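Local structure of cellulase CEL9M (Clostridium cellulolyticum, 1IA6) at residues A[116-121]-A[199-204]. The protein probably hydrolyses internal beta-1,4-glucosidic linkages in cellulose and related beta-glucans as a family 9 glycoside hydrolase. Numbering follows the deposited sequence.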
loop_
_atom_site.group_PDB
_atom_site.type_symbol
_atom_site.label_atom_id
_atom_site.label_comp_id
_atom_site.label_asym_id
_atom_site.label_seq_id
_atom_site.Cartn_x
_atom_site.Cartn_y
_atom_site.Cartn_z
ATOM N N TYR A 116 5.225 -10.607 15.113
ATOM C CA TYR A 116 5.836 -11.339 14.007
ATOM C C TYR A 116 5.524 -10.541 12.755
ATOM O O TYR A 116 4.375 -10.136 12.555
ATOM C CB TYR A 116 5.225 -12.734 13.909
ATOM C CG TYR A 116 5.680 -13.648 15.020
ATOM C CD1 TYR A 116 6.910 -14.297 14.948
ATOM C CD2 TYR A 116 4.902 -13.829 16.163
ATOM C CE1 TYR A 116 7.361 -15.107 15.987
ATOM C CE2 TYR A 116 5.346 -14.638 17.211
ATOM C CZ TYR A 116 6.576 -15.272 17.113
ATOM O OH TYR A 116 7.028 -16.071 18.138
ATOM N N TYR A 117 6.525 -10.308 11.905
ATOM C CA TYR A 117 6.265 -9.505 10.716
ATOM C C TYR A 117 6.726 -10.022 9.359
ATOM O O TYR A 117 6.609 -9.317 8.358
ATOM C CB TYR A 117 6.767 -8.074 10.941
ATOM C CG TYR A 117 8.254 -7.912 11.158
ATOM C CD1 TYR A 117 9.145 -7.955 10.088
ATOM C CD2 TYR A 117 8.765 -7.642 12.432
ATOM C CE1 TYR A 117 10.512 -7.723 10.276
ATOM C CE2 TYR A 117 10.122 -7.411 12.632
ATOM C CZ TYR A 117 10.989 -7.448 11.551
ATOM O OH TYR A 117 12.325 -7.190 11.743
ATOM N N GLN A 118 7.260 -11.236 9.307
ATOM C CA GLN A 118 7.629 -11.801 8.018
ATOM C C GLN A 118 7.471 -13.304 8.026
ATOM O O GLN A 118 8.024 -13.997 8.879
ATOM C CB GLN A 118 9.059 -11.454 7.577
ATOM C CG GLN A 118 9.300 -11.948 6.130
ATOM C CD GLN A 118 10.628 -11.533 5.520
ATOM O OE1 GLN A 118 11.063 -10.391 5.657
ATOM N NE2 GLN A 118 11.267 -12.464 4.816
ATOM N N VAL A 119 6.680 -13.796 7.082
ATOM C CA VAL A 119 6.451 -15.223 6.931
ATOM C C VAL A 119 6.954 -15.571 5.542
ATOM O O VAL A 119 6.487 -15.006 4.549
ATOM C CB VAL A 119 4.958 -15.569 7.043
ATOM C CG1 VAL A 119 4.726 -17.036 6.678
ATOM C CG2 VAL A 119 4.480 -15.296 8.459
ATOM N N GLY A 120 7.911 -16.492 5.485
ATOM C CA GLY A 120 8.496 -16.894 4.219
ATOM C C GLY A 120 9.897 -16.324 4.085
ATOM O O GLY A 120 10.261 -15.366 4.770
ATOM N N GLU A 121 10.697 -16.918 3.207
ATOM C CA GLU A 121 12.061 -16.455 2.982
ATOM C C GLU A 121 12.134 -16.110 1.495
ATOM O O GLU A 121 11.941 -16.974 0.640
ATOM C CB GLU A 121 13.054 -17.565 3.351
ATOM C CG GLU A 121 14.509 -17.128 3.406
ATOM C CD GLU A 121 15.112 -16.927 2.034
ATOM O OE1 GLU A 121 15.173 -17.908 1.263
ATOM O OE2 GLU A 121 15.525 -15.794 1.724
ATOM N N ASN A 199 13.643 -5.638 9.668
ATOM C CA ASN A 199 14.339 -6.397 8.633
ATOM C C ASN A 199 13.424 -6.760 7.465
ATOM O O ASN A 199 12.274 -7.146 7.662
ATOM C CB ASN A 199 14.916 -7.689 9.224
ATOM C CG ASN A 199 15.918 -7.431 10.338
ATOM O OD1 ASN A 199 16.953 -6.804 10.122
ATOM N ND2 ASN A 199 15.610 -7.920 11.537
ATOM N N GLY A 200 13.950 -6.643 6.251
ATOM C CA GLY A 200 13.183 -6.983 5.066
ATOM C C GLY A 200 14.074 -7.673 4.050
ATOM O O GLY A 200 13.787 -7.678 2.849
ATOM N N GLN A 201 15.151 -8.279 4.543
ATOM C CA GLN A 201 16.119 -8.952 3.689
ATOM C C GLN A 201 16.618 -7.929 2.672
ATOM O O GLN A 201 16.628 -6.734 2.958
ATOM C CB GLN A 201 15.478 -10.158 2.992
ATOM C CG GLN A 201 14.976 -11.225 3.970
ATOM C CD GLN A 201 14.624 -12.537 3.287
ATOM O OE1 GLN A 201 13.499 -12.733 2.821
ATOM N NE2 GLN A 201 15.596 -13.440 3.211
ATOM N N SER A 202 17.031 -8.372 1.490
ATOM C CA SER A 202 17.519 -7.426 0.492
ATOM C C SER A 202 16.373 -6.907 -0.371
ATOM O O SER A 202 16.568 -6.053 -1.236
ATOM C CB SER A 202 18.572 -8.094 -0.398
ATOM O OG SER A 202 18.011 -9.173 -1.124
ATOM N N PHE A 203 15.174 -7.415 -0.114
ATOM C CA PHE A 203 13.994 -7.042 -0.885
ATOM C C PHE A 203 13.388 -5.724 -0.442
ATOM O O PHE A 203 12.989 -4.904 -1.270
ATOM C CB PHE A 203 12.963 -8.166 -0.790
ATOM C CG PHE A 203 13.500 -9.493 -1.235
ATOM C CD1 PHE A 203 13.734 -9.744 -2.583
ATOM C CD2 PHE A 203 13.839 -10.467 -0.305
ATOM C CE1 PHE A 203 14.303 -10.944 -2.996
ATOM C CE2 PHE A 203 14.409 -11.671 -0.710
ATOM C CZ PHE A 203 14.641 -11.908 -2.059
ATOM N N TYR A 204 13.314 -5.524 0.866
ATOM C CA TYR A 204 12.771 -4.288 1.403
ATOM C C TYR A 204 13.727 -3.707 2.428
ATOM O O TYR A 204 13.538 -3.853 3.634
ATOM C CB TYR A 204 11.393 -4.545 2.016
ATOM C CG TYR A 204 10.323 -4.729 0.961
ATOM C CD1 TYR A 204 9.756 -3.627 0.321
ATOM C CD2 TYR A 204 9.923 -6.004 0.559
ATOM C CE1 TYR A 204 8.818 -3.787 -0.697
ATOM C CE2 TYR A 204 8.984 -6.177 -0.458
ATOM C CZ TYR A 204 8.438 -5.063 -1.081
ATOM O OH TYR A 204 7.513 -5.220 -2.087
HETATM O O HOH W 1 9.946 -8.099 6.534
#
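Q118 reaches from strand 115-119 across the side chain of Q201 at about a right angle, and its amide bonds to Q201, to G120 and, through one water, to N199. An extended chain, with chi1 at -173°, carries the carboxamide to Q201 and to G120 O. Q118 NE2 gives one hydrogen to Q201 OE1 at 3.0 Å, a bent bond that arrives above the carbonyl plane of the acceptor. The other hydrogen of Q118 NE2 goes to G120 O at 3.1 Å, nearly straight and close to the plane of the Q118 amide. On the acceptor side, Q118 OE1 takes a hydrogen from a water whose oxygen is 2.7 Å away, and that water also donates to N199 O. With these three partners, both ends of the buried amide are satisfied and its rotation is fixed. Q201 passes the chain of bonds on: Q201 NE2 donates to E121 OE2 at 2.8 Å, and that oxygen accepts on its anti lone pair, the carboxylate being turned 82° from the amide plane. E121 OE2 also accepts the N-H of N123, and E121 OE1 that of A124, while Q201 OE1 accepts from G122 N. At the other end, Y117 OH receives an almost linear bond from N199 N at 2.9 Å, and N199 O lies at the ring edge, 3.2 Å from Y117 CE1. This network of side chains, backbone groups and one water fastens the loop between helices 174-193 and 210-224 to the central strand of a small antiparallel sheet and to E121, N-cap of helix 122-125, within the (alpha/alpha)6-barrel fold of family 9.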